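Local coordinates for Mgp-operon protein 3 (Mycoplasma pneumoniae, PDB 6RJ1), which probably helps Mycoplasma pneumoniae attach to host cells, as the membrane-bound adhesin P40/P90, at residues A[476-481]-A[723-728]; A[489-494]-A[705-710]; A[495-500]-A[504-509]. All coordinates share one frame; numbering follows the deposited sequence.

Contact 1. Residues A[476-481]-A[723-728]; sequences LWYWVV and VKWTNT
Tyr-478 and Trp-725 make nearly all of this contact, one aromatic from each strand, reaching for each other from opposite directions. Along 476-481, Trp-477 packs on Ala-490, and Tyr-478, next in the strand, points its CB toward 723-728. With CG between the backbone N and the carbonyl carbon (chi1 63°), the tyrosine ring extends toward 723-728, and CE2, CZ and OH are the atoms that touch. CE2 of Tyr-478 lies 3.6 Å from CH2 of Trp-725, while the hydroxyl atom OH is 3.4 Å from CZ2 of the same indole. The two planes make an angle of 62° and the ring centroids are 5.3 Å apart, a slanted meeting that is neither a stack nor a T. Val-723 adds a looser touch, its CG1 lying 4.4 Å from OH of Tyr-478. Strand 477-482 belongs to an eight-stranded mixed sheet, and 723-732 to a separate, branched one; the aromatic pair bridges them in the buried interior of a protein whose MgpC adhesin family falls among the beta-propellers. Both polar groups have hydrogen-bond partners outside the pair: the Tyr-478 hydroxyl bonds with OG1 of Thr-496, and the indole N-H of Trp-725 goes to the carbonyl of Glu-703. Two residues after Tyr-478, Val-480 packs on Leu-704 and Arg-708 of helix 701-712.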
loop_
_atom_site.group_PDB
_atom_site.type_symbol
_atom_site.label_atom_id
_atom_site.label_comp_id
_atom_site.label_asym_id
_atom_site.label_seq_id
_atom_site.Cartn_x
_atom_site.Cartn_y
_atom_site.Cartn_z
ATOM N N LEU A 476 -0.263 8.333 -5.057
ATOM C CA LEU A 476 -1.439 8.907 -5.689
ATOM C C LEU A 476 -1.430 8.826 -7.214
ATOM O O LEU A 476 -2.445 9.123 -7.858
ATOM C CB LEU A 476 -1.611 10.363 -5.211
ATOM C CG LEU A 476 -2.391 10.589 -3.902
ATOM C CD1 LEU A 476 -1.630 10.070 -2.668
ATOM C CD2 LEU A 476 -2.669 12.050 -3.699
ATOM N N TRP A 477 -0.298 8.422 -7.796
ATOM C CA TRP A 477 -0.149 8.338 -9.250
ATOM C C TRP A 477 0.812 7.232 -9.689
ATOM O O TRP A 477 1.504 6.641 -8.855
ATOM C CB TRP A 477 0.272 9.706 -9.821
ATOM C CG TRP A 477 1.498 10.265 -9.165
ATOM C CD1 TRP A 477 2.792 9.887 -9.386
ATOM C CD2 TRP A 477 1.541 11.289 -8.161
ATOM N NE1 TRP A 477 3.641 10.630 -8.601
ATOM C CE2 TRP A 477 2.900 11.491 -7.828
ATOM C CE3 TRP A 477 0.565 12.075 -7.527
ATOM C CZ2 TRP A 477 3.304 12.435 -6.878
ATOM C CZ3 TRP A 477 0.966 13.006 -6.579
ATOM C CH2 TRP A 477 2.320 13.174 -6.260
ATOM N N TYR A 478 0.846 6.950 -11.001
ATOM C CA TYR A 478 1.706 5.923 -11.600
ATOM C C TYR A 478 2.054 6.310 -13.031
ATOM O O TYR A 478 1.336 7.094 -13.641
ATOM C CB TYR A 478 1.024 4.542 -11.555
ATOM C CG TYR A 478 -0.259 4.462 -12.360
ATOM C CD1 TYR A 478 -1.461 4.940 -11.844
ATOM C CD2 TYR A 478 -0.272 3.889 -13.630
ATOM C CE1 TYR A 478 -2.640 4.866 -12.576
ATOM C CE2 TYR A 478 -1.448 3.809 -14.373
ATOM C CZ TYR A 478 -2.633 4.292 -13.837
ATOM O OH TYR A 478 -3.797 4.208 -14.558
ATOM N N TRP A 479 3.130 5.753 -13.572
ATOM C CA TRP A 479 3.560 6.071 -14.928
ATOM C C TRP A 479 3.352 4.955 -15.924
ATOM O O TRP A 479 3.479 3.789 -15.577
ATOM C CB TRP A 479 5.041 6.465 -14.936
ATOM C CG TRP A 479 5.278 7.882 -14.541
ATOM C CD1 TRP A 479 5.320 8.967 -15.366
ATOM C CD2 TRP A 479 5.503 8.376 -13.214
ATOM N NE1 TRP A 479 5.550 10.110 -14.634
ATOM C CE2 TRP A 479 5.692 9.773 -13.311
ATOM C CE3 TRP A 479 5.567 7.771 -11.947
ATOM C CZ2 TRP A 479 5.936 10.574 -12.192
ATOM C CZ3 TRP A 479 5.813 8.567 -10.840
ATOM C CH2 TRP A 479 5.994 9.950 -10.966
ATOM N N VAL A 480 3.030 5.330 -17.160
ATOM C CA VAL A 480 2.950 4.495 -18.354
ATOM C C VAL A 480 3.637 5.387 -19.409
ATOM O O VAL A 480 3.054 6.378 -19.878
ATOM C CB VAL A 480 1.529 4.034 -18.789
ATOM C CG1 VAL A 480 1.598 3.266 -20.111
ATOM C CG2 VAL A 480 0.862 3.183 -17.720
ATOM N N VAL A 481 4.914 5.103 -19.678
ATOM C CA VAL A 481 5.721 5.905 -20.600
ATOM C C VAL A 481 6.218 5.080 -21.774
ATOM O O VAL A 481 6.397 3.870 -21.652
ATOM C CB VAL A 481 6.890 6.654 -19.884
ATOM C CG1 VAL A 481 6.371 7.738 -18.954
ATOM C CG2 VAL A 481 7.800 5.693 -19.124
ATOM N N VAL A 723 -9.903 6.035 -16.523
ATOM C CA VAL A 723 -9.234 4.869 -17.105
ATOM C C VAL A 723 -9.980 3.683 -16.486
ATOM O O VAL A 723 -10.229 3.685 -15.277
ATOM C CB VAL A 723 -7.716 4.813 -16.746
ATOM C CG1 VAL A 723 -6.999 3.705 -17.512
ATOM C CG2 VAL A 723 -7.030 6.146 -16.981
ATOM N N LYS A 724 -10.358 2.697 -17.294
ATOM C CA LYS A 724 -11.081 1.534 -16.784
ATOM C C LYS A 724 -10.294 0.230 -16.915
ATOM O O LYS A 724 -10.070 -0.255 -18.029
ATOM C CB LYS A 724 -12.480 1.415 -17.420
ATOM C CG LYS A 724 -13.516 2.364 -16.830
ATOM C CD LYS A 724 -14.916 2.023 -17.330
ATOM C CE LYS A 724 -15.921 3.102 -17.007
ATOM N NZ LYS A 724 -17.267 2.780 -17.549
ATOM N N TRP A 725 -9.871 -0.326 -15.765
ATOM C CA TRP A 725 -9.167 -1.606 -15.665
ATOM C C TRP A 725 -10.197 -2.566 -15.067
ATOM O O TRP A 725 -10.453 -2.541 -13.859
ATOM C CB TRP A 725 -7.897 -1.486 -14.784
ATOM C CG TRP A 725 -6.790 -0.620 -15.339
ATOM C CD1 TRP A 725 -6.773 0.043 -16.535
ATOM C CD2 TRP A 725 -5.519 -0.360 -14.719
ATOM N NE1 TRP A 725 -5.581 0.715 -16.689
ATOM C CE2 TRP A 725 -4.791 0.483 -15.592
ATOM C CE3 TRP A 725 -4.924 -0.755 -13.506
ATOM C CZ2 TRP A 725 -3.502 0.939 -15.288
ATOM C CZ3 TRP A 725 -3.656 -0.293 -13.201
ATOM C CH2 TRP A 725 -2.952 0.531 -14.091
ATOM N N THR A 726 -10.868 -3.330 -15.932
ATOM C CA THR A 726 -11.960 -4.225 -15.536
ATOM C C THR A 726 -11.509 -5.617 -15.050
ATOM O O THR A 726 -12.275 -6.290 -14.352
ATOM C CB THR A 726 -12.992 -4.329 -16.661
ATOM O OG1 THR A 726 -12.313 -4.598 -17.882
ATOM C CG2 THR A 726 -13.824 -3.059 -16.803
ATOM N N ASN A 727 -10.285 -6.050 -15.400
ATOM C CA ASN A 727 -9.794 -7.360 -14.972
ATOM C C ASN A 727 -8.977 -7.265 -13.681
ATOM O O ASN A 727 -7.824 -7.693 -13.604
ATOM C CB ASN A 727 -9.061 -8.078 -16.100
ATOM C CG ASN A 727 -10.012 -8.485 -17.182
ATOM O OD1 ASN A 727 -10.859 -9.359 -16.990
ATOM N ND2 ASN A 727 -9.919 -7.838 -18.328
ATOM N N THR A 728 -9.610 -6.686 -12.662
ATOM C CA THR A 728 -9.049 -6.506 -11.331
ATOM C C THR A 728 -10.077 -6.978 -10.306
ATOM O O THR A 728 -11.242 -7.216 -10.653
ATOM C CB THR A 728 -8.634 -5.030 -11.087
ATOM O OG1 THR A 728 -9.751 -4.182 -11.306
ATOM C CG2 THR A 728 -7.459 -4.575 -11.960
#

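Contact 2. Residues A[489-494]-A[705-710]; sequences KATWWA and KSAREN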
loop_
_atom_site.group_PDB
_atom_site.type_symbol
_atom_site.label_atom_id
_atom_site.label_comp_id
_atom_site.label_asym_id
_atom_site.label_seq_id
_atom_site.Cartn_x
_atom_site.Cartn_y
_atom_site.Cartn_z
ATOM N N LYS A 489 4.129 12.201 -18.298
ATOM C CA LYS A 489 3.365 12.592 -17.109
ATOM C C LYS A 489 2.757 11.348 -16.488
ATOM O O LYS A 489 2.500 10.364 -17.198
ATOM C CB LYS A 489 2.241 13.574 -17.466
ATOM C CG LYS A 489 2.707 14.964 -17.863
ATOM C CD LYS A 489 1.581 15.746 -18.510
ATOM C CE LYS A 489 2.063 17.092 -18.979
ATOM N NZ LYS A 489 0.946 17.948 -19.441
ATOM N N ALA A 490 2.532 11.388 -15.162
ATOM C CA ALA A 490 1.922 10.290 -14.429
ATOM C C ALA A 490 0.404 10.310 -14.606
ATOM O O ALA A 490 -0.186 11.352 -14.938
ATOM C CB ALA A 490 2.271 10.403 -12.956
ATOM N N THR A 491 -0.225 9.152 -14.379
ATOM C CA THR A 491 -1.676 8.967 -14.401
ATOM C C THR A 491 -2.122 8.948 -12.944
ATOM O O THR A 491 -1.511 8.259 -12.132
ATOM C CB THR A 491 -2.055 7.642 -15.092
ATOM O OG1 THR A 491 -1.343 7.518 -16.322
ATOM C CG2 THR A 491 -3.562 7.501 -15.324
ATOM N N TRP A 492 -3.186 9.697 -12.618
ATOM C CA TRP A 492 -3.745 9.743 -11.266
ATOM C C TRP A 492 -4.467 8.443 -10.950
ATOM O O TRP A 492 -5.215 7.948 -11.797
ATOM C CB TRP A 492 -4.751 10.894 -11.155
ATOM C CG TRP A 492 -4.136 12.253 -11.229
ATOM C CD1 TRP A 492 -4.073 13.067 -12.321
ATOM C CD2 TRP A 492 -3.528 12.972 -10.153
ATOM N NE1 TRP A 492 -3.456 14.250 -11.992
ATOM C CE2 TRP A 492 -3.103 14.217 -10.667
ATOM C CE3 TRP A 492 -3.302 12.688 -8.796
ATOM C CZ2 TRP A 492 -2.472 15.179 -9.872
ATOM C CZ3 TRP A 492 -2.661 13.635 -8.014
ATOM C CH2 TRP A 492 -2.258 14.864 -8.550
ATOM N N TRP A 493 -4.287 7.911 -9.724
ATOM C CA TRP A 493 -5.020 6.719 -9.289
ATOM C C TRP A 493 -6.522 7.035 -9.145
ATOM O O TRP A 493 -7.359 6.181 -9.454
ATOM C CB TRP A 493 -4.462 6.155 -7.981
ATOM C CG TRP A 493 -3.297 5.228 -8.161
ATOM C CD1 TRP A 493 -2.045 5.380 -7.644
ATOM C CD2 TRP A 493 -3.282 3.998 -8.902
ATOM N NE1 TRP A 493 -1.250 4.320 -8.006
ATOM C CE2 TRP A 493 -1.984 3.454 -8.777
ATOM C CE3 TRP A 493 -4.250 3.290 -9.648
ATOM C CZ2 TRP A 493 -1.616 2.250 -9.397
ATOM C CZ3 TRP A 493 -3.890 2.091 -10.245
ATOM C CH2 TRP A 493 -2.584 1.588 -10.131
ATOM N N ALA A 494 -6.848 8.284 -8.729
ATOM C CA ALA A 494 -8.213 8.797 -8.569
ATOM C C ALA A 494 -8.960 8.852 -9.902
ATOM O O ALA A 494 -10.188 8.935 -9.909
ATOM C CB ALA A 494 -8.188 10.177 -7.921
ATOM N N LYS A 705 -2.471 1.761 -22.507
ATOM C CA LYS A 705 -2.466 2.854 -23.485
ATOM C C LYS A 705 -3.458 3.940 -23.089
ATOM O O LYS A 705 -3.174 5.114 -23.315
ATOM C CB LYS A 705 -2.775 2.334 -24.884
ATOM C CG LYS A 705 -2.302 3.253 -26.002
ATOM C CD LYS A 705 -2.624 2.655 -27.342
ATOM C CE LYS A 705 -2.328 3.626 -28.460
ATOM N NZ LYS A 705 -2.331 2.972 -29.804
ATOM N N SER A 706 -4.604 3.552 -22.474
ATOM C CA SER A 706 -5.620 4.481 -21.996
ATOM C C SER A 706 -5.080 5.314 -20.846
ATOM O O SER A 706 -5.380 6.502 -20.777
ATOM C CB SER A 706 -6.875 3.734 -21.572
ATOM O OG SER A 706 -7.477 3.139 -22.709
ATOM N N ALA A 707 -4.252 4.701 -19.973
ATOM C CA ALA A 707 -3.622 5.366 -18.837
ATOM C C ALA A 707 -2.582 6.383 -19.315
ATOM O O ALA A 707 -2.487 7.462 -18.728
ATOM C CB ALA A 707 -2.988 4.343 -17.911
ATOM N N ARG A 708 -1.839 6.062 -20.400
ATOM C CA ARG A 708 -0.843 6.962 -20.991
ATOM C C ARG A 708 -1.552 8.150 -21.645
ATOM O O ARG A 708 -1.130 9.291 -21.451
ATOM C CB ARG A 708 0.067 6.217 -21.992
ATOM C CG ARG A 708 0.896 7.133 -22.890
ATOM C CD ARG A 708 2.313 6.668 -23.096
ATOM N NE ARG A 708 2.416 5.636 -24.124
ATOM C CZ ARG A 708 3.238 5.701 -25.163
ATOM N NH1 ARG A 708 4.024 6.757 -25.334
ATOM N NH2 ARG A 708 3.280 4.710 -26.045
ATOM N N GLU A 709 -2.641 7.875 -22.397
ATOM C CA GLU A 709 -3.453 8.880 -23.083
ATOM C C GLU A 709 -4.126 9.812 -22.081
ATOM O O GLU A 709 -4.100 11.028 -22.277
ATOM C CB GLU A 709 -4.478 8.216 -24.017
ATOM C CG GLU A 709 -3.865 7.709 -25.316
ATOM C CD GLU A 709 -4.719 6.813 -26.201
ATOM O OE1 GLU A 709 -5.869 6.494 -25.816
ATOM O OE2 GLU A 709 -4.226 6.424 -27.287
ATOM N N ASN A 710 -4.679 9.250 -20.987
ATOM C CA ASN A 710 -5.313 10.002 -19.895
ATOM C C ASN A 710 -4.303 10.932 -19.204
ATOM O O ASN A 710 -4.677 12.031 -18.798
ATOM C CB ASN A 710 -5.949 9.043 -18.890
ATOM C CG ASN A 710 -6.575 9.682 -17.684
ATOM O OD1 ASN A 710 -7.724 10.109 -17.697
ATOM N ND2 ASN A 710 -5.856 9.714 -16.597
#
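Helix 701-712 lies against the C-terminal end of strand 487-492 of the eight-stranded mixed sheet, and the two meet at Thr-491; the nearest CA atoms are those of Thr-491 and Ala-707, 6.0 Å apart. Thr-491 makes nearly the whole contact from its side, and its two branches have different work. Its chi1 of -48° puts OG1 beside the backbone N and CG2 anti to it, which spreads the hydroxyl and the methyl over neighbouring parts of the helix. OG1 of Thr-491 donates to the carbonyl O of Ala-707 over 2.7 Å. The hydroxyl comes in well above the carbonyl plane, 57° out of it, with a C=O...OG1 angle of 119°. CB of Ala-707 is close by, 3.9 Å from OG1 and 4.1 Å from CG2 of Thr-491, and adds a small apolar touch beside the bond. The threonine methyl carries on toward Asn-710, nearly one turn later, and packs against the end of that side chain, which crosses it obliquely. Val-723 of strand 723-732, from the other sheet, touches Thr-491, Ala-707 and Asn-710. Inside a helix a carbonyl normally accepts from the amide four residues on, so the hydroxyl probably comes as an additional donor to Ala-707 O. A buried threonine thus has its polar branch satisfied by the helix backbone, and the single bond ties the strand to the helix without any charged partner.

Contact 3. Residues A[495-500]-A[504-509]; sequences KTELNW and KQKQFV
Val-509 sets CG2 over one face of the Trp-500 indole, 3.9 Å from the centroid of the six-membered ring and 20° off its normal, a CH-pi contact displaced toward the rim. The same methyl is 3.7 Å from CZ3 of Trp-500. At the five-membered end, Lys-506 brings the start of its chain to the indole at a slant, with CG 3.7 Å from CD1 of Trp-500. The tryptophan and both helix side chains cross at roughly right angles, and elsewhere the indole packs on Leu-693, Val-695 and Tyr-538. Strand 496-498, parallel to 723-732 in the branched mixed sheet, runs through a short loop into helix 503-511, which folds back so that its first turns cover Trp-500. The CA atoms of Trp-500 and Lys-506 are consequently just 5.4 Å apart. Further out, Lys-506 bends at chi3 (87°), turning its amine toward the extended side chain of Glu-497. NZ of Lys-506 reaches OE2 of Glu-497 at 3.3 Å, a salt bridge whose hydrogen bond is weak; OE1 of Glu-497 stays 3.8 Å from NZ. Beside the Trp-500 backbone, Gln-505 packs its CB 3.9 Å from the CB of Trp-500, and its amide group passes by the tryptophan carbonyl without bonding to it. Each has a partner of its own: OE1 of Gln-505 pairs with the hydroxyl of Thr-502, and the carbonyl O of Trp-500 with the hydroxyl of Ser-730.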
loop_
_atom_site.group_PDB
_atom_site.type_symbol
_atom_site.label_atom_id
_atom_site.label_comp_id
_atom_site.label_asym_id
_atom_site.label_seq_id
_atom_site.Cartn_x
_atom_site.Cartn_y
_atom_site.Cartn_z
ATOM N N LYS A 495 -8.219 8.830 -11.023
ATOM C CA LYS A 495 -8.772 8.833 -12.382
ATOM C C LYS A 495 -8.661 7.424 -13.016
ATOM O O LYS A 495 -8.954 7.259 -14.201
ATOM C CB LYS A 495 -8.092 9.900 -13.249
ATOM C CG LYS A 495 -8.605 11.307 -12.996
ATOM C CD LYS A 495 -7.747 12.381 -13.656
ATOM C CE LYS A 495 -8.105 12.639 -15.100
ATOM N NZ LYS A 495 -7.527 13.920 -15.598
ATOM N N THR A 496 -8.242 6.410 -12.213
ATOM C CA THR A 496 -8.142 5.017 -12.646
ATOM C C THR A 496 -9.162 4.192 -11.870
ATOM O O THR A 496 -8.937 3.839 -10.707
ATOM C CB THR A 496 -6.709 4.471 -12.547
ATOM O OG1 THR A 496 -5.801 5.387 -13.152
ATOM C CG2 THR A 496 -6.565 3.111 -13.209
ATOM N N GLU A 497 -10.305 3.924 -12.516
ATOM C CA GLU A 497 -11.403 3.144 -11.970
ATOM C C GLU A 497 -11.043 1.663 -12.082
ATOM O O GLU A 497 -10.716 1.173 -13.165
ATOM C CB GLU A 497 -12.708 3.470 -12.711
ATOM C CG GLU A 497 -13.978 2.958 -12.047
ATOM C CD GLU A 497 -15.187 3.014 -12.965
ATOM O OE1 GLU A 497 -15.321 2.121 -13.835
ATOM O OE2 GLU A 497 -15.994 3.962 -12.824
ATOM N N LEU A 498 -11.054 0.968 -10.947
ATOM C CA LEU A 498 -10.728 -0.450 -10.881
ATOM C C LEU A 498 -11.982 -1.258 -10.593
ATOM O O LEU A 498 -12.988 -0.712 -10.126
ATOM C CB LEU A 498 -9.666 -0.720 -9.789
ATOM C CG LEU A 498 -8.325 0.026 -9.906
ATOM C CD1 LEU A 498 -7.426 -0.294 -8.759
ATOM C CD2 LEU A 498 -7.596 -0.297 -11.202
ATOM N N ASN A 499 -11.933 -2.551 -10.918
ATOM C CA ASN A 499 -13.006 -3.480 -10.616
ATOM C C ASN A 499 -12.695 -3.985 -9.210
ATOM O O ASN A 499 -11.588 -4.465 -8.950
ATOM C CB ASN A 499 -13.046 -4.619 -11.628
ATOM C CG ASN A 499 -14.191 -5.592 -11.477
ATOM O OD1 ASN A 499 -14.912 -5.636 -10.472
ATOM N ND2 ASN A 499 -14.378 -6.409 -12.486
ATOM N N TRP A 500 -13.647 -3.791 -8.293
ATOM C CA TRP A 500 -13.526 -4.160 -6.886
ATOM C C TRP A 500 -14.127 -5.545 -6.608
ATOM O O TRP A 500 -14.098 -6.023 -5.473
ATOM C CB TRP A 500 -14.130 -3.048 -6.007
ATOM C CG TRP A 500 -13.338 -1.772 -6.096
ATOM C CD1 TRP A 500 -13.411 -0.823 -7.078
ATOM C CD2 TRP A 500 -12.297 -1.352 -5.208
ATOM N NE1 TRP A 500 -12.478 0.164 -6.855
ATOM C CE2 TRP A 500 -11.779 -0.138 -5.713
ATOM C CE3 TRP A 500 -11.765 -1.875 -4.017
ATOM C CZ2 TRP A 500 -10.734 0.551 -5.079
ATOM C CZ3 TRP A 500 -10.738 -1.188 -3.387
ATOM C CH2 TRP A 500 -10.221 0.001 -3.927
ATOM N N LYS A 504 -21.260 -3.266 -5.807
ATOM C CA LYS A 504 -21.494 -2.961 -4.408
ATOM C C LYS A 504 -20.155 -2.725 -3.696
ATOM O O LYS A 504 -20.042 -1.786 -2.906
ATOM C CB LYS A 504 -22.304 -4.087 -3.737
ATOM C CG LYS A 504 -23.184 -3.608 -2.579
ATOM C CD LYS A 504 -24.441 -2.844 -3.038
ATOM C CE LYS A 504 -25.707 -3.669 -3.020
ATOM N NZ LYS A 504 -25.772 -4.624 -4.148
ATOM N N GLN A 505 -19.125 -3.529 -4.034
ATOM C CA GLN A 505 -17.794 -3.398 -3.452
ATOM C C GLN A 505 -17.120 -2.071 -3.802
ATOM O O GLN A 505 -16.412 -1.513 -2.956
ATOM C CB GLN A 505 -16.912 -4.599 -3.790
ATOM C CG GLN A 505 -17.078 -5.734 -2.786
ATOM C CD GLN A 505 -16.400 -6.994 -3.240
ATOM O OE1 GLN A 505 -16.856 -7.670 -4.166
ATOM N NE2 GLN A 505 -15.303 -7.342 -2.583
ATOM N N LYS A 506 -17.390 -1.540 -5.020
ATOM C CA LYS A 506 -16.885 -0.235 -5.465
ATOM C C LYS A 506 -17.595 0.848 -4.645
ATOM O O LYS A 506 -16.932 1.722 -4.077
ATOM C CB LYS A 506 -17.151 -0.029 -6.967
ATOM C CG LYS A 506 -16.468 1.213 -7.555
ATOM C CD LYS A 506 -16.584 1.299 -9.085
ATOM C CE LYS A 506 -17.843 1.978 -9.559
ATOM N NZ LYS A 506 -17.912 2.011 -11.045
ATOM N N GLN A 507 -18.951 0.747 -4.566
ATOM C CA GLN A 507 -19.853 1.644 -3.837
ATOM C C GLN A 507 -19.389 1.825 -2.395
ATOM O O GLN A 507 -19.332 2.955 -1.927
ATOM C CB GLN A 507 -21.296 1.119 -3.866
ATOM C CG GLN A 507 -22.012 1.300 -5.199
ATOM C CD GLN A 507 -23.354 0.598 -5.224
ATOM O OE1 GLN A 507 -24.141 0.650 -4.275
ATOM N NE2 GLN A 507 -23.655 -0.070 -6.319
ATOM N N PHE A 508 -18.996 0.721 -1.719
ATOM C CA PHE A 508 -18.487 0.751 -0.349
ATOM C C PHE A 508 -17.278 1.674 -0.199
ATOM O O PHE A 508 -17.267 2.504 0.704
ATOM C CB PHE A 508 -18.130 -0.665 0.133
ATOM C CG PHE A 508 -19.253 -1.352 0.866
ATOM C CD1 PHE A 508 -19.530 -1.046 2.192
ATOM C CD2 PHE A 508 -20.043 -2.303 0.228
ATOM C CE1 PHE A 508 -20.568 -1.681 2.869
ATOM C CE2 PHE A 508 -21.102 -2.921 0.902
ATOM C CZ PHE A 508 -21.370 -2.589 2.209
ATOM N N VAL A 509 -16.290 1.547 -1.097
ATOM C CA VAL A 509 -15.057 2.337 -1.080
ATOM C C VAL A 509 -15.368 3.794 -1.404
ATOM O O VAL A 509 -14.996 4.682 -0.633
ATOM C CB VAL A 509 -13.963 1.739 -2.013
ATOM C CG1 VAL A 509 -12.701 2.602 -2.037
ATOM C CG2 VAL A 509 -13.625 0.301 -1.617
#

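Overall arrangement
Contacts 1 and 2 lie side by side, their centres about 6 Å apart, and meet through neighbouring strands 477-482 and 487-492 of one sheet; helix 701-712 leads on to strand 723-732, supplying their other halves. The centre of contact 3 is about 13 Å from that of contact 1 and about 17 Å from that of contact 2; it joins the group through strand 496-498, which pairs with 723-732. In sequence it nests inside contact 2, itself nested inside contact 1. Contact 1 is buried and aromatic; contact 2, partly buried, depends on one side-chain-to-backbone hydrogen bond. Contact 3, local in sequence, is also largely buried at its indole, with its weak salt bridge between partly exposed residues.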